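Local coordinates for protein nucleoporin NUP170 (Chaetomium thermophilum, PDB 5HAX) that probably serves as a structural scaffold nucleoporin of the nuclear pore complex, built from a beta-propeller domain followed by a helical region, at residues Tyr234-Tyr243 with Pro298-Leu309. Residues are numbered along the deposited sequence; the frame is centred on the assembly and turned at random.
Sequences YVDDTRNLLY and PIPATEASKLHL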
ATOM      1  N   TYR A 234       4.049  14.359 -10.215  1.00 38.28           N
ATOM      2  CA  TYR A 234       3.373  13.161  -9.718  1.00 40.52           C
ATOM      3  C   TYR A 234       2.918  12.285 -10.880  1.00 39.86           C
ATOM      4  O   TYR A 234       2.316  12.784 -11.835  1.00 41.60           O
ATOM      5  CB  TYR A 234       2.173  13.547  -8.843  1.00 39.82           C
ATOM      6  CG  TYR A 234       2.465  14.674  -7.871  1.00 39.68           C
ATOM      7  CD1 TYR A 234       2.359  16.000  -8.268  1.00 36.39           C
ATOM      8  CD2 TYR A 234       2.849  14.411  -6.561  1.00 38.22           C
ATOM      9  CE1 TYR A 234       2.629  17.031  -7.392  1.00 38.73           C
ATOM     10  CE2 TYR A 234       3.120  15.438  -5.677  1.00 40.01           C
ATOM     11  CZ  TYR A 234       3.007  16.746  -6.099  1.00 34.77           C
ATOM     12  OH  TYR A 234       3.272  17.778  -5.232  1.00 40.25           O
ATOM     13  N   VAL A 235       3.179  10.979 -10.780  1.00 40.84           N
ATOM     14  CA  VAL A 235       2.907  10.015 -11.846  1.00 42.31           C
ATOM     15  C   VAL A 235       1.769   9.095 -11.421  1.00 42.25           C
ATOM     16  O   VAL A 235       1.665   8.719 -10.247  1.00 43.53           O
ATOM     17  CB  VAL A 235       4.164   9.182 -12.179  1.00 46.85           C
ATOM     18  CG1 VAL A 235       3.838   8.082 -13.191  1.00 51.55           C
ATOM     19  CG2 VAL A 235       5.278  10.074 -12.699  1.00 50.50           C
ATOM     20  N   ASP A 236       0.925   8.719 -12.385  1.00 41.54           N
ATOM     21  CA  ASP A 236      -0.064   7.653 -12.204  1.00 41.17           C
ATOM     22  C   ASP A 236       0.012   6.730 -13.418  1.00 45.00           C
ATOM     23  O   ASP A 236      -0.583   7.013 -14.463  1.00 38.70           O
ATOM     24  CB  ASP A 236      -1.471   8.212 -12.018  1.00 40.62           C
ATOM     25  CG  ASP A 236      -2.500   7.120 -11.759  1.00 44.21           C
ATOM     26  OD1 ASP A 236      -2.095   5.953 -11.560  1.00 40.17           O
ATOM     27  OD2 ASP A 236      -3.711   7.428 -11.742  1.00 41.89           O
ATOM     28  N   ASP A 237       0.736   5.617 -13.260  1.00 44.17           N
ATOM     29  CA  ASP A 237       0.926   4.671 -14.357  1.00 43.14           C
ATOM     30  C   ASP A 237      -0.379   4.009 -14.778  1.00 44.19           C
ATOM     31  O   ASP A 237      -0.552   3.689 -15.958  1.00 45.84           O
ATOM     32  CB  ASP A 237       1.939   3.601 -13.953  1.00 42.59           C
ATOM     33  CG  ASP A 237       3.344   4.149 -13.797  1.00 44.01           C
ATOM     34  OD1 ASP A 237       3.808   4.875 -14.701  1.00 48.65           O
ATOM     35  OD2 ASP A 237       3.987   3.855 -12.768  1.00 52.32           O
ATOM     36  N   THR A 238      -1.304   3.792 -13.839  1.00 40.77           N
ATOM     37  CA  THR A 238      -2.547   3.097 -14.160  1.00 40.26           C
ATOM     38  C   THR A 238      -3.407   3.882 -15.141  1.00 52.39           C
ATOM     39  O   THR A 238      -4.284   3.294 -15.785  1.00 44.01           O
ATOM     40  CB  THR A 238      -3.353   2.824 -12.886  1.00 42.08           C
ATOM     41  OG1 THR A 238      -3.856   4.056 -12.351  1.00 42.98           O
ATOM     42  CG2 THR A 238      -2.492   2.123 -11.837  1.00 44.41           C
ATOM     43  N   ARG A 239      -3.181   5.191 -15.263  1.00 45.75           N
ATOM     44  CA  ARG A 239      -3.907   6.034 -16.201  1.00 44.59           C
ATOM     45  C   ARG A 239      -2.999   6.671 -17.242  1.00 46.21           C
ATOM     46  O   ARG A 239      -3.489   7.432 -18.086  1.00 45.09           O
ATOM     47  CB  ARG A 239      -4.662   7.136 -15.446  1.00 46.03           C
ATOM     48  CG  ARG A 239      -5.491   6.642 -14.271  1.00 46.17           C
ATOM     49  CD  ARG A 239      -6.205   7.802 -13.607  1.00 45.30           C
ATOM     50  NE  ARG A 239      -6.643   7.498 -12.245  1.00 46.14           N
ATOM     51  CZ  ARG A 239      -7.881   7.157 -11.899  1.00 40.86           C
ATOM     52  NH1 ARG A 239      -8.162   6.914 -10.627  1.00 43.78           N
ATOM     53  NH2 ARG A 239      -8.842   7.058 -12.811  1.00 45.10           N
ATOM     54  N   ASN A 240      -1.697   6.376 -17.212  1.00 38.86           N
ATOM     55  CA  ASN A 240      -0.716   6.999 -18.104  1.00 41.82           C
ATOM     56  C   ASN A 240      -0.754   8.523 -17.994  1.00 48.70           C
ATOM     57  O   ASN A 240      -0.614   9.240 -18.987  1.00 45.19           O
ATOM     58  CB  ASN A 240      -0.927   6.554 -19.553  1.00 49.27           C
ATOM     59  CG  ASN A 240      -0.642   5.079 -19.756  1.00 56.74           C
ATOM     60  OD1 ASN A 240       0.197   4.496 -19.068  1.00 56.32           O
ATOM     61  ND2 ASN A 240      -1.337   4.469 -20.705  1.00 57.30           N
ATOM     62  N   LEU A 241      -0.927   9.024 -16.773  1.00 39.25           N
ATOM     63  CA  LEU A 241      -1.012  10.454 -16.523  1.00 43.55           C
ATOM     64  C   LEU A 241       0.199  10.946 -15.742  1.00 40.15           C
ATOM     65  O   LEU A 241       0.868  10.190 -15.031  1.00 36.38           O
ATOM     66  CB  LEU A 241      -2.291  10.806 -15.756  1.00 38.92           C
ATOM     67  CG  LEU A 241      -3.618  10.532 -16.467  1.00 36.48           C
ATOM     68  CD1 LEU A 241      -4.779  10.920 -15.566  1.00 45.00           C
ATOM     69  CD2 LEU A 241      -3.694  11.275 -17.795  1.00 40.50           C
ATOM     70  N   LEU A 242       0.467  12.240 -15.903  1.00 46.36           N
ATOM     71  CA  LEU A 242       1.486  12.966 -15.161  1.00 40.58           C
ATOM     72  C   LEU A 242       0.869  14.277 -14.699  1.00 45.79           C
ATOM     73  O   LEU A 242       0.235  14.974 -15.498  1.00 42.95           O
ATOM     74  CB  LEU A 242       2.719  13.221 -16.038  1.00 44.44           C
ATOM     75  CG  LEU A 242       3.891  13.997 -15.436  1.00 49.64           C
ATOM     76  CD1 LEU A 242       4.586  13.188 -14.354  1.00 52.76           C
ATOM     77  CD2 LEU A 242       4.875  14.378 -16.530  1.00 54.14           C
ATOM     78  N   TYR A 243       1.036  14.602 -13.417  1.00 37.66           N
ATOM     79  CA  TYR A 243       0.495  15.822 -12.830  1.00 36.07           C
ATOM     80  C   TYR A 243       1.628  16.727 -12.367  1.00 39.33           C
ATOM     81  O   TYR A 243       2.644  16.245 -11.855  1.00 42.35           O
ATOM     82  CB  TYR A 243      -0.408  15.526 -11.628  1.00 39.34           C
ATOM     83  CG  TYR A 243      -1.565  14.589 -11.887  1.00 37.49           C
ATOM     84  CD1 TYR A 243      -2.758  15.058 -12.414  1.00 35.26           C
ATOM     85  CD2 TYR A 243      -1.471  13.239 -11.574  1.00 38.35           C
ATOM     86  CE1 TYR A 243      -3.824  14.205 -12.640  1.00 38.02           C
ATOM     87  CE2 TYR A 243      -2.529  12.377 -11.794  1.00 37.43           C
ATOM     88  CZ  TYR A 243      -3.706  12.867 -12.326  1.00 38.80           C
ATOM     89  OH  TYR A 243      -4.766  12.018 -12.547  1.00 38.34           O
ATOM     90  N   PRO A 298      -1.681  11.360  -6.516  1.00 36.24           N
ATOM     91  CA  PRO A 298      -2.538  10.655  -7.477  1.00 38.96           C
ATOM     92  C   PRO A 298      -3.276   9.492  -6.831  1.00 39.82           C
ATOM     93  O   PRO A 298      -2.774   8.836  -5.915  1.00 38.57           O
ATOM     94  CB  PRO A 298      -1.551  10.164  -8.544  1.00 39.29           C
ATOM     95  CG  PRO A 298      -0.350  11.036  -8.392  1.00 40.25           C
ATOM     96  CD  PRO A 298      -0.268  11.334  -6.931  1.00 38.24           C
ATOM     97  N   ILE A 299      -4.482   9.248  -7.322  1.00 36.82           N
ATOM     98  CA  ILE A 299      -5.304   8.109  -6.922  1.00 39.57           C
ATOM     99  C   ILE A 299      -5.401   7.176  -8.125  1.00 36.87           C
ATOM    100  O   ILE A 299      -5.918   7.585  -9.172  1.00 39.22           O
ATOM    101  CB  ILE A 299      -6.698   8.554  -6.450  1.00 44.05           C
ATOM    102  CG1 ILE A 299      -6.561   9.501  -5.250  1.00 38.37           C
ATOM    103  CG2 ILE A 299      -7.547   7.341  -6.084  1.00 38.26           C
ATOM    104  CD1 ILE A 299      -7.851  10.182  -4.842  1.00 40.43           C
ATOM    105  N   PRO A 300      -4.921   5.936  -8.033  1.00 40.06           N
ATOM    106  CA  PRO A 300      -4.877   5.071  -9.216  1.00 38.94           C
ATOM    107  C   PRO A 300      -6.256   4.559  -9.610  1.00 38.43           C
ATOM    108  O   PRO A 300      -7.199   4.533  -8.815  1.00 39.23           O
ATOM    109  CB  PRO A 300      -3.962   3.924  -8.778  1.00 45.24           C
ATOM    110  CG  PRO A 300      -4.155   3.847  -7.304  1.00 42.09           C
ATOM    111  CD  PRO A 300      -4.386   5.259  -6.838  1.00 40.06           C
ATOM    112  N   ALA A 301      -6.359   4.139 -10.874  1.00 42.21           N
ATOM    113  CA  ALA A 301      -7.628   3.641 -11.397  1.00 43.65           C
ATOM    114  C   ALA A 301      -8.057   2.353 -10.707  1.00 46.82           C
ATOM    115  O   ALA A 301      -9.254   2.046 -10.657  1.00 41.93           O
ATOM    116  CB  ALA A 301      -7.525   3.420 -12.906  1.00 45.47           C
ATOM    117  N   THR A 302      -7.102   1.589 -10.176  1.00 41.74           N
ATOM    118  CA  THR A 302      -7.447   0.387  -9.423  1.00 44.10           C
ATOM    119  C   THR A 302      -8.229   0.724  -8.162  1.00 45.98           C
ATOM    120  O   THR A 302      -9.037  -0.089  -7.698  1.00 39.64           O
ATOM    121  CB  THR A 302      -6.176  -0.384  -9.063  1.00 46.40           C
ATOM    122  OG1 THR A 302      -5.293   0.467  -8.323  1.00 53.40           O
ATOM    123  CG2 THR A 302      -5.470  -0.864 -10.320  1.00 50.14           C
ATOM    124  N   GLU A 303      -8.011   1.914  -7.602  1.00 42.85           N
ATOM    125  CA  GLU A 303      -8.650   2.317  -6.356  1.00 42.03           C
ATOM    126  C   GLU A 303      -9.981   3.020  -6.589  1.00 38.21           C
ATOM    127  O   GLU A 303     -10.931   2.815  -5.824  1.00 38.70           O
ATOM    128  CB  GLU A 303      -7.711   3.228  -5.560  1.00 34.92           C
ATOM    129  CG  GLU A 303      -8.236   3.612  -4.183  1.00 39.51           C
ATOM    130  CD  GLU A 303      -7.177   4.265  -3.311  1.00 37.78           C
ATOM    131  OE1 GLU A 303      -6.113   4.644  -3.842  1.00 38.21           O
ATOM    132  OE2 GLU A 303      -7.407   4.394  -2.092  1.00 40.70           O
ATOM    133  N   ALA A 304     -10.072   3.842  -7.633  1.00 37.39           N
ATOM    134  CA  ALA A 304     -11.282   4.607  -7.896  1.00 38.12           C
ATOM    135  C   ALA A 304     -11.338   4.967  -9.372  1.00 44.95           C
ATOM    136  O   ALA A 304     -10.308   5.266  -9.985  1.00 44.44           O
ATOM    137  CB  ALA A 304     -11.330   5.875  -7.038  1.00 42.72           C
ATOM    138  N   SER A 305     -12.548   4.945  -9.933  1.00 45.56           N
ATOM    139  CA  SER A 305     -12.735   5.270 -11.342  1.00 50.30           C
ATOM    140  C   SER A 305     -12.756   6.778 -11.570  1.00 41.14           C
ATOM    141  O   SER A 305     -12.041   7.293 -12.437  1.00 42.58           O
ATOM    142  CB  SER A 305     -14.033   4.644 -11.852  1.00 50.14           C
ATOM    143  OG  SER A 305     -14.334   5.095 -13.159  1.00 52.15           O
ATOM    144  N   LYS A 306     -13.570   7.500 -10.800  1.00 43.26           N
ATOM    145  CA  LYS A 306     -13.786   8.925 -11.021  1.00 44.98           C
ATOM    146  C   LYS A 306     -12.735   9.790 -10.329  1.00 46.49           C
ATOM    147  O   LYS A 306     -12.093  10.621 -10.978  1.00 42.40           O
ATOM    148  CB  LYS A 306     -15.190   9.309 -10.542  1.00 48.80           C
ATOM    149  CG  LYS A 306     -16.308   8.667 -11.353  1.00 54.60           C
ATOM    150  CD  LYS A 306     -17.660   8.835 -10.679  1.00 80.55           C
ATOM    151  CE  LYS A 306     -18.751   8.095 -11.439  1.00 99.49           C
ATOM    152  NZ  LYS A 306     -20.036   8.061 -10.689  1.00 94.54           N
ATOM    153  N   LEU A 307     -12.544   9.612  -9.022  1.00 40.65           N
ATOM    154  CA  LEU A 307     -11.605  10.443  -8.273  1.00 39.03           C
ATOM    155  C   LEU A 307     -10.179  10.120  -8.700  1.00 36.96           C
ATOM    156  O   LEU A 307      -9.677   9.020  -8.450  1.00 39.79           O
ATOM    157  CB  LEU A 307     -11.791  10.238  -6.773  1.00 42.91           C
ATOM    158  CG  LEU A 307     -13.121  10.737  -6.205  1.00 43.01           C
ATOM    159  CD1 LEU A 307     -13.239  10.367  -4.735  1.00 44.50           C
ATOM    160  CD2 LEU A 307     -13.269  12.244  -6.391  1.00 38.89           C
ATOM    161  N   HIS A 308      -9.523  11.091  -9.336  1.00 36.58           N
ATOM    162  CA  HIS A 308      -8.176  10.932  -9.869  1.00 34.25           C
ATOM    163  C   HIS A 308      -7.084  11.439  -8.940  1.00 40.76           C
ATOM    164  O   HIS A 308      -5.946  10.967  -9.030  1.00 38.61           O
ATOM    165  CB  HIS A 308      -8.041  11.685 -11.199  1.00 40.63           C
ATOM    166  CG  HIS A 308      -8.596  10.951 -12.381  1.00 39.41           C
ATOM    167  ND1 HIS A 308      -9.887  10.470 -12.424  1.00 38.40           N
ATOM    168  CD2 HIS A 308      -8.039  10.638 -13.575  1.00 38.62           C
ATOM    169  CE1 HIS A 308     -10.096   9.882 -13.589  1.00 43.19           C
ATOM    170  NE2 HIS A 308      -8.990   9.972 -14.306  1.00 42.50           N
ATOM    171  N   LEU A 309      -7.386  12.391  -8.057  1.00 42.72           N
ATOM    172  CA  LEU A 309      -6.332  13.189  -7.449  1.00 37.80           C
ATOM    173  C   LEU A 309      -6.799  13.751  -6.115  1.00 39.54           C
ATOM    174  O   LEU A 309      -7.947  14.183  -5.985  1.00 37.78           O
ATOM    175  CB  LEU A 309      -5.934  14.329  -8.393  1.00 36.91           C
ATOM    176  CG  LEU A 309      -4.664  15.113  -8.089  1.00 42.05           C
ATOM    177  CD1 LEU A 309      -3.441  14.229  -8.273  1.00 42.43           C
ATOM    178  CD2 LEU A 309      -4.594  16.338  -8.986  1.00 41.41           C
TER
HETATM  179  O   HOH W   1      -4.484   9.815 -11.086  1.00 39.55           O
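Arg239 drives its guanidinium into the loop that precedes strand 307-313, and the tight part of the contact is built round it. Arg239 NE and NH1 grip Ile299 O side-on, Arg239 NH1 at 2.8 Å, with that oxygen nearly in the guanidinium plane. Arg239 NH1 also donates to Ala304 O at 2.8 Å, and NH2 to Ser305 O from above the carbonyl plane. One face of the group lies against the His308 ring, the two planes 31° apart; Ala301 N sits over the opposite face. A salt bridge from Arg239 NE to Asp236 OD2 (3.0 Å) steadies the arginine within its own hairpin. Strands 230-236 and 241-246, joined by a turn with a G1 beta bulge, belong to one sheet and 307-313 to another, consistent with different blades of the beta-propeller. Were this arginine an alanine, the carbonyls of Ile299, Ala304 and Ser305 would probably lose these donors and Asp236 its salt-bridge mate. Deeper in, Leu309 CD1 stands over the Tyr243 ring, 4.0 Å from its centroid and 9° off the normal. Toward solvent the contact thins: the OG1 of exposed Thr238 accepts from Ala301 N, nearly straight at 170°, and Thr238 CG2 touches Pro300 CB at 3.8 Å.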